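Local structure of globin protein (Ramazzottius varieornatus, 5ZIQ) at residues K33-F38 with A87-Y92; D93-D98 with K155-W160. The protein is a hexacoordinated heme protein of the globin family whose role is not established, though it probably binds oxygen as related globins do. All blocks are in the same frame, centred on the assembly; numbering follows the deposited sequence.

How the contacts relate
Contacts 1 and 2 follow one another along helix 79-97, their centres about 8 Å apart, and together they tie that helix to helices 25-38 and 148-170. Contact 1 is the nearer to the ligand: it holds His88, an axial ligand of the heme iron, and the side chain of Tyr92 lies about 9 Å from that of His116, the other one. In contact 2 the closest side chain, Ala95, stays about 8 Å from the heme. Trp35 joins the two: its NE1 probably hydrogen-bonds Asp93 OD1 at 2.8 Å, and its CD2 packs 3.7 Å from Val96 CG2. Tyr92 O adds a packing contact of 3.6 Å to Trp157 CH2.

Contact 1 of 2, residues K33-F38 with A87-Y92; sequences KSWKTF and AHITPY. With HEM (protoporphyrin IX containing Fe), chain E.
Tyr92 and Ile89 of helix 79-97 both reach the indole of Trp35 on helix 25-38, the E and A helices of the globin fold. Segments 33-38 and 87-92 run roughly antiparallel, at 152°, and their axes come no closer than 12.9 Å, so side chains bridge the distance. Taken from its CB outward, Tyr92 comes obliquely to the indole, with CB 3.8 Å from Trp35 CH2. With CG anti to the carbonyl carbon (chi1 -71°), the ring swings off toward the heme. There the heme vinyl carbon CBC lies over one ring face, off-centre, nearest Tyr92 CE2 (3.3 Å) and CZ, with CD2 at the fringe, and the phenol OH ends 3.4 Å from the heme methyl CMC. Replacing Tyr92 by an alanine would probably leave the vinyl group without its aromatic face and freer to turn.

In Ile89, CG1 anti to the backbone N (chi1 -174°) and a turn at chi2 bring CD1 to the edge of the Phe38 ring, 4.0 Å from Phe38 CE2, while the same methyl touches Trp35 CH2. On the heme side, His88 NE2 binds the iron at 2.1 Å, its ND1 hydrogen-bonded to Ala84 O, and His116 completes the bis-histidyl, six-coordinate iron. Around them, helix 42-56 packs on Phe38 and Ile89, Leu134 and Leu138 of helix 127-142 on Tyr92 and Phe38, and Tyr154 and Trp157 of helix 148-170 on Trp35 and Tyr92.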
loop_
_atom_site.group_PDB
_atom_site.type_symbol
_atom_site.label_atom_id
_atom_site.label_comp_id
_atom_site.label_asym_id
_atom_site.label_seq_id
_atom_site.Cartn_x
_atom_site.Cartn_y
_atom_site.Cartn_z
ATOM N N LYS A 33 -15.121 -1.774 6.599
ATOM C CA LYS A 33 -15.955 -2.811 5.948
ATOM C C LYS A 33 -15.408 -3.210 4.587
ATOM O O LYS A 33 -15.343 -4.401 4.257
ATOM C CB LYS A 33 -17.387 -2.343 5.724
ATOM C CG LYS A 33 -18.345 -2.374 6.882
ATOM C CD LYS A 33 -19.783 -2.331 6.319
ATOM C CE LYS A 33 -20.093 -1.076 5.482
ATOM N NZ LYS A 33 -21.556 -0.854 5.272
ATOM N N SER A 34 -15.036 -2.215 3.783
ATOM C CA SER A 34 -14.529 -2.464 2.444
ATOM C C SER A 34 -13.204 -3.218 2.482
ATOM O O SER A 34 -12.988 -4.199 1.750
ATOM C CB SER A 34 -14.353 -1.135 1.717
ATOM O OG SER A 34 -13.747 -1.345 0.469
ATOM N N TRP A 35 -12.331 -2.790 3.381
ATOM C CA TRP A 35 -11.031 -3.419 3.516
ATOM C C TRP A 35 -11.163 -4.863 3.968
ATOM O O TRP A 35 -10.348 -5.688 3.566
ATOM C CB TRP A 35 -10.133 -2.660 4.497
ATOM C CG TRP A 35 -8.738 -3.161 4.442
ATOM C CD1 TRP A 35 -8.173 -4.091 5.247
ATOM C CD2 TRP A 35 -7.723 -2.772 3.495
ATOM N NE1 TRP A 35 -6.869 -4.304 4.879
ATOM C CE2 TRP A 35 -6.559 -3.498 3.812
ATOM C CE3 TRP A 35 -7.681 -1.850 2.432
ATOM C CZ2 TRP A 35 -5.360 -3.351 3.091
ATOM C CZ3 TRP A 35 -6.493 -1.683 1.732
ATOM C CH2 TRP A 35 -5.342 -2.437 2.054
ATOM N N LYS A 36 -12.154 -5.146 4.821
ATOM C CA LYS A 36 -12.334 -6.513 5.317
ATOM C C LYS A 36 -12.510 -7.440 4.117
ATOM O O LYS A 36 -11.860 -8.491 4.032
ATOM C CB LYS A 36 -13.501 -6.637 6.335
ATOM C CG LYS A 36 -13.586 -8.023 6.991
ATOM C CD LYS A 36 -12.316 -8.332 7.762
ATOM C CE LYS A 36 -12.424 -9.617 8.556
ATOM N NZ LYS A 36 -11.077 -10.111 8.981
ATOM N N THR A 37 -13.337 -7.017 3.161
ATOM C CA THR A 37 -13.511 -7.764 1.913
ATOM C C THR A 37 -12.195 -7.913 1.122
ATOM O O THR A 37 -11.800 -9.024 0.731
ATOM C CB THR A 37 -14.614 -7.125 1.057
ATOM O OG1 THR A 37 -15.812 -7.068 1.843
ATOM C CG2 THR A 37 -14.867 -7.933 -0.223
ATOM N N PHE A 38 -11.511 -6.798 0.906
ATOM C CA PHE A 38 -10.256 -6.787 0.150
ATOM C C PHE A 38 -9.176 -7.675 0.767
ATOM O O PHE A 38 -8.368 -8.291 0.051
ATOM C CB PHE A 38 -9.757 -5.349 0.097
ATOM C CG PHE A 38 -8.488 -5.167 -0.685
ATOM C CD1 PHE A 38 -8.449 -5.437 -2.059
ATOM C CD2 PHE A 38 -7.318 -4.743 -0.045
ATOM C CE1 PHE A 38 -7.273 -5.249 -2.785
ATOM C CE2 PHE A 38 -6.137 -4.552 -0.771
ATOM C CZ PHE A 38 -6.115 -4.806 -2.145
ATOM N N ALA A 87 5.556 -7.454 2.004
ATOM C CA ALA A 87 6.084 -6.222 2.607
ATOM C C ALA A 87 5.332 -4.992 2.120
ATOM O O ALA A 87 5.135 -4.048 2.886
ATOM C CB ALA A 87 7.580 -6.075 2.325
ATOM N N HIS A 88 4.835 -5.044 0.884
ATOM C CA HIS A 88 4.180 -3.882 0.282
ATOM C C HIS A 88 2.699 -3.718 0.537
ATOM O O HIS A 88 2.160 -2.621 0.440
ATOM C CB HIS A 88 4.620 -3.720 -1.169
ATOM C CG HIS A 88 6.032 -3.250 -1.216
ATOM N ND1 HIS A 88 7.089 -4.111 -1.025
ATOM C CD2 HIS A 88 6.550 -2.002 -1.169
ATOM C CE1 HIS A 88 8.208 -3.426 -0.920
ATOM N NE2 HIS A 88 7.908 -2.139 -0.989
ATOM N N ILE A 89 2.051 -4.814 0.912
ATOM C CA ILE A 89 0.643 -4.753 1.268
ATOM C C ILE A 89 0.458 -4.669 2.793
ATOM O O ILE A 89 -0.481 -4.041 3.265
ATOM C CB ILE A 89 -0.156 -5.939 0.648
ATOM C CG1 ILE A 89 -1.656 -5.790 0.892
ATOM C CG2 ILE A 89 0.275 -7.293 1.197
ATOM C CD1 ILE A 89 -2.273 -4.577 0.242
ATOM N N THR A 90 1.337 -5.338 3.541
ATOM C CA THR A 90 1.125 -5.498 4.982
ATOM C C THR A 90 0.924 -4.162 5.712
ATOM O O THR A 90 -0.006 -4.066 6.501
ATOM C CB THR A 90 2.228 -6.350 5.637
ATOM O OG1 THR A 90 2.094 -7.719 5.211
ATOM C CG2 THR A 90 2.169 -6.287 7.158
ATOM N N PRO A 91 1.769 -3.141 5.446
ATOM C CA PRO A 91 1.565 -1.900 6.232
ATOM C C PRO A 91 0.203 -1.235 6.007
ATOM O O PRO A 91 -0.304 -0.576 6.898
ATOM C CB PRO A 91 2.716 -0.986 5.770
ATOM C CG PRO A 91 3.788 -1.949 5.418
ATOM C CD PRO A 91 3.043 -3.063 4.696
ATOM N N TYR A 92 -0.383 -1.391 4.815
ATOM C CA TYR A 92 -1.714 -0.851 4.549
ATOM C C TYR A 92 -2.758 -1.602 5.355
ATOM O O TYR A 92 -3.645 -0.998 5.950
ATOM C CB TYR A 92 -2.046 -0.914 3.053
ATOM C CG TYR A 92 -1.269 0.073 2.216
ATOM C CD1 TYR A 92 -1.508 1.469 2.327
ATOM C CD2 TYR A 92 -0.321 -0.380 1.285
ATOM C CE1 TYR A 92 -0.814 2.368 1.546
ATOM C CE2 TYR A 92 0.362 0.510 0.469
ATOM C CZ TYR A 92 0.124 1.884 0.623
ATOM O OH TYR A 92 0.806 2.774 -0.157
HETATM C CHA HEM E . 11.228 -2.404 1.596
HETATM C CHB HEM E . 10.787 -0.696 -2.901
HETATM C CHC HEM E . 7.018 2.005 -1.311
HETATM C CHD HEM E . 6.627 -1.099 2.394
HETATM C C1A HEM E . 11.480 -2.125 0.275
HETATM C C2A HEM E . 12.643 -2.519 -0.432
HETATM C C3A HEM E . 12.525 -2.039 -1.702
HETATM C C4A HEM E . 11.289 -1.355 -1.794
HETATM C CMA HEM E . 13.518 -2.227 -2.818
HETATM C CAA HEM E . 13.790 -3.323 0.138
HETATM C CBA HEM E . 13.949 -4.664 -0.591
HETATM C CGA HEM E . 12.789 -5.569 -0.280
HETATM O O1A HEM E . 12.420 -5.729 0.904
HETATM O O2A HEM E . 12.188 -6.158 -1.201
HETATM C C1B HEM E . 9.743 0.245 -2.843
HETATM C C2B HEM E . 9.405 1.123 -3.902
HETATM C C3B HEM E . 8.356 1.893 -3.484
HETATM C C4B HEM E . 8.029 1.452 -2.110
HETATM C CMB HEM E . 10.103 1.198 -5.241
HETATM C CAB HEM E . 7.663 2.949 -4.237
HETATM C CBB HEM E . 7.321 2.732 -5.506
HETATM C C1C HEM E . 6.503 1.346 -0.204
HETATM C C2C HEM E . 5.248 1.536 0.379
HETATM C C3C HEM E . 5.136 0.625 1.426
HETATM C C4C HEM E . 6.337 -0.120 1.478
HETATM C CMC HEM E . 4.213 2.541 -0.053
HETATM C CAC HEM E . 4.004 0.408 2.343
HETATM C CBC HEM E . 2.965 1.217 2.386
HETATM C C1D HEM E . 7.906 -1.647 2.477
HETATM C C2D HEM E . 8.294 -2.488 3.623
HETATM C C3D HEM E . 9.571 -2.852 3.403
HETATM C C4D HEM E . 9.961 -2.225 2.127
HETATM C CMD HEM E . 7.417 -2.855 4.801
HETATM C CAD HEM E . 10.432 -3.723 4.298
HETATM C CBD HEM E . 11.356 -2.816 5.099
HETATM C CGD HEM E . 12.251 -3.612 6.016
HETATM O O1D HEM E . 11.973 -4.804 6.269
HETATM O O2D HEM E . 13.269 -3.081 6.526
HETATM N NA HEM E . 10.679 -1.384 -0.559
HETATM N NB HEM E . 8.920 0.500 -1.824
HETATM N NC HEM E . 7.146 0.353 0.486
HETATM N ND HEM E . 8.932 -1.519 1.608
HETATM FE FE HEM E . 8.940 -0.542 -0.032
#

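Contact 2 of 2, residues D93-D98 with K155-W160; sequences DQAVQD and KIWISW
Val96 and Trp157 mark the nearest backbone approach, their CA atoms 9.6 Å apart, so the last turns of helix 79-97 meet helix 148-170 through one long side chain. That side chain is the indole of Trp157. With CG anti to the backbone N (chi1 176°), it stands out from its helix and presents the six-membered ring to two small groups. Val96 uses a single methyl: CG2 sits 3.5 Å from Trp157 CZ2 and almost as close to CH2, coming in obliquely to the ring, with the two side chains crossing at about a right angle. Ala95 CB rests 3.8 Å from the same CZ2, again obliquely.

The polar corner of the indole is tied to the facing helix through water. Trp157 NE1 donates to a water molecule at 2.8 Å, and that water in turn donates to Ala95 O, also at 2.8 Å. The bridge gives the buried indole N-H an acceptor and should restrain the ring from swinging about its bond to CB. Within helix 79-97, Gln97 NE2 makes a weak, bent hydrogen bond to Asp93 OD2 (125°), one turn back.

In globin terms these are the E and H helices, and the contact lies in the largely apolar interior between them without itself lining the heme pocket. Helix 25-38 adds Leu31 against Trp157, helix 102-115 brings Leu105 onto Ala95, and helix 127-142 packs against Ile158.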
loop_
_atom_site.group_PDB
_atom_site.type_symbol
_atom_site.label_atom_id
_atom_site.label_comp_id
_atom_site.label_asym_id
_atom_site.label_seq_id
_atom_site.Cartn_x
_atom_site.Cartn_y
_atom_site.Cartn_z
ATOM N N ASP A 93 -2.629 -2.930 5.410
ATOM C CA ASP A 93 -3.532 -3.734 6.227
ATOM C C ASP A 93 -3.364 -3.451 7.717
ATOM O O ASP A 93 -4.359 -3.347 8.455
ATOM C CB ASP A 93 -3.328 -5.224 5.907
ATOM C CG ASP A 93 -4.230 -6.104 6.738
ATOM O OD1 ASP A 93 -5.445 -6.160 6.443
ATOM O OD2 ASP A 93 -3.712 -6.699 7.704
ATOM N N GLN A 94 -2.113 -3.361 8.163
ATOM C CA GLN A 94 -1.841 -3.029 9.561
ATOM C C GLN A 94 -2.388 -1.650 9.882
ATOM O O GLN A 94 -2.885 -1.434 10.983
ATOM C CB GLN A 94 -0.358 -3.123 9.871
ATOM C CG GLN A 94 -0.071 -3.189 11.357
ATOM C CD GLN A 94 1.390 -3.383 11.684
ATOM O OE1 GLN A 94 2.271 -3.324 10.817
ATOM N NE2 GLN A 94 1.660 -3.645 12.963
ATOM N N ALA A 95 -2.286 -0.723 8.926
ATOM C CA ALA A 95 -2.882 0.597 9.111
ATOM C C ALA A 95 -4.406 0.555 9.337
ATOM O O ALA A 95 -4.918 1.161 10.274
ATOM C CB ALA A 95 -2.525 1.512 7.939
ATOM N N VAL A 96 -5.127 -0.213 8.513
ATOM C CA VAL A 96 -6.574 -0.327 8.703
ATOM C C VAL A 96 -6.908 -0.919 10.075
ATOM O O VAL A 96 -7.796 -0.402 10.762
ATOM C CB VAL A 96 -7.274 -1.127 7.572
ATOM C CG1 VAL A 96 -8.766 -1.275 7.860
ATOM C CG2 VAL A 96 -7.072 -0.434 6.226
ATOM N N GLN A 97 -6.187 -1.986 10.466
ATOM C CA GLN A 97 -6.341 -2.586 11.799
ATOM C C GLN A 97 -6.181 -1.611 12.936
ATOM O O GLN A 97 -6.843 -1.760 13.962
ATOM C CB GLN A 97 -5.308 -3.679 12.032
ATOM C CG GLN A 97 -5.599 -4.956 11.294
ATOM C CD GLN A 97 -4.489 -5.932 11.503
ATOM O OE1 GLN A 97 -4.247 -6.406 12.617
ATOM N NE2 GLN A 97 -3.777 -6.218 10.431
ATOM N N ASP A 98 -5.335 -0.606 12.730
ATOM C CA ASP A 98 -5.001 0.364 13.764
ATOM C C ASP A 98 -5.699 1.701 13.584
ATOM O O ASP A 98 -5.251 2.744 14.133
ATOM C CB ASP A 98 -3.484 0.542 13.796
ATOM C CG ASP A 98 -2.764 -0.703 14.302
ATOM O OD1 ASP A 98 -3.371 -1.516 15.022
ATOM O OD2 ASP A 98 -1.565 -0.842 14.028
ATOM N N LYS A 155 -9.022 7.475 -1.664
ATOM C CA LYS A 155 -8.093 8.516 -2.108
ATOM C C LYS A 155 -7.652 9.347 -0.890
ATOM O O LYS A 155 -6.460 9.643 -0.761
ATOM C CB LYS A 155 -8.725 9.363 -3.202
ATOM C CG LYS A 155 -8.716 8.675 -4.565
ATOM C CD LYS A 155 -9.447 9.539 -5.579
ATOM C CE LYS A 155 -9.401 8.914 -6.971
ATOM N NZ LYS A 155 -10.212 9.685 -7.954
ATOM N N ILE A 156 -8.589 9.665 0.016
ATOM C CA ILE A 156 -8.246 10.446 1.211
ATOM C C ILE A 156 -7.300 9.663 2.117
ATOM O O ILE A 156 -6.260 10.172 2.589
ATOM C CB ILE A 156 -9.515 10.801 2.031
ATOM C CG1 ILE A 156 -10.424 11.742 1.217
ATOM C CG2 ILE A 156 -9.131 11.425 3.384
ATOM C CD1 ILE A 156 -11.822 11.929 1.807
ATOM N N TRP A 157 -7.677 8.418 2.382
ATOM C CA TRP A 157 -6.937 7.616 3.347
ATOM C C TRP A 157 -5.570 7.205 2.792
ATOM O O TRP A 157 -4.559 7.293 3.496
ATOM C CB TRP A 157 -7.783 6.403 3.758
ATOM C CG TRP A 157 -7.071 5.454 4.684
ATOM C CD1 TRP A 157 -6.917 5.576 6.033
ATOM C CD2 TRP A 157 -6.445 4.239 4.308
ATOM N NE1 TRP A 157 -6.236 4.486 6.530
ATOM C CE2 TRP A 157 -5.925 3.649 5.488
ATOM C CE3 TRP A 157 -6.268 3.581 3.076
ATOM C CZ2 TRP A 157 -5.229 2.426 5.476
ATOM C CZ3 TRP A 157 -5.582 2.360 3.064
ATOM C CH2 TRP A 157 -5.060 1.806 4.262
ATOM N N ILE A 158 -5.518 6.768 1.535
ATOM C CA ILE A 158 -4.216 6.384 0.956
ATOM C C ILE A 158 -3.280 7.595 0.930
ATOM O O ILE A 158 -2.104 7.459 1.285
ATOM C CB ILE A 158 -4.370 5.753 -0.449
ATOM C CG1 ILE A 158 -5.126 4.424 -0.340
ATOM C CG2 ILE A 158 -3.006 5.532 -1.110
ATOM C CD1 ILE A 158 -5.574 3.861 -1.673
ATOM N N SER A 159 -3.799 8.762 0.539
ATOM C CA SER A 159 -2.992 10.000 0.553
ATOM C C SER A 159 -2.427 10.301 1.942
ATOM O O SER A 159 -1.244 10.610 2.082
ATOM C CB SER A 159 -3.804 11.196 0.052
ATOM O OG SER A 159 -4.027 11.076 -1.336
ATOM N N TRP A 160 -3.274 10.166 2.959
ATOM C CA TRP A 160 -2.869 10.451 4.330
ATOM C C TRP A 160 -1.770 9.471 4.768
ATOM O O TRP A 160 -0.752 9.889 5.345
ATOM C CB TRP A 160 -4.091 10.392 5.236
ATOM C CG TRP A 160 -3.808 10.635 6.687
ATOM C CD1 TRP A 160 -3.820 11.845 7.335
ATOM C CD2 TRP A 160 -3.495 9.656 7.670
ATOM N NE1 TRP A 160 -3.521 11.669 8.670
ATOM C CE2 TRP A 160 -3.329 10.338 8.902
ATOM C CE3 TRP A 160 -3.341 8.256 7.641
ATOM C CZ2 TRP A 160 -3.007 9.678 10.091
ATOM C CZ3 TRP A 160 -3.024 7.600 8.827
ATOM C CH2 TRP A 160 -2.856 8.311 10.035
HETATM O O HOH W 1 -6.209 3.356 9.136
#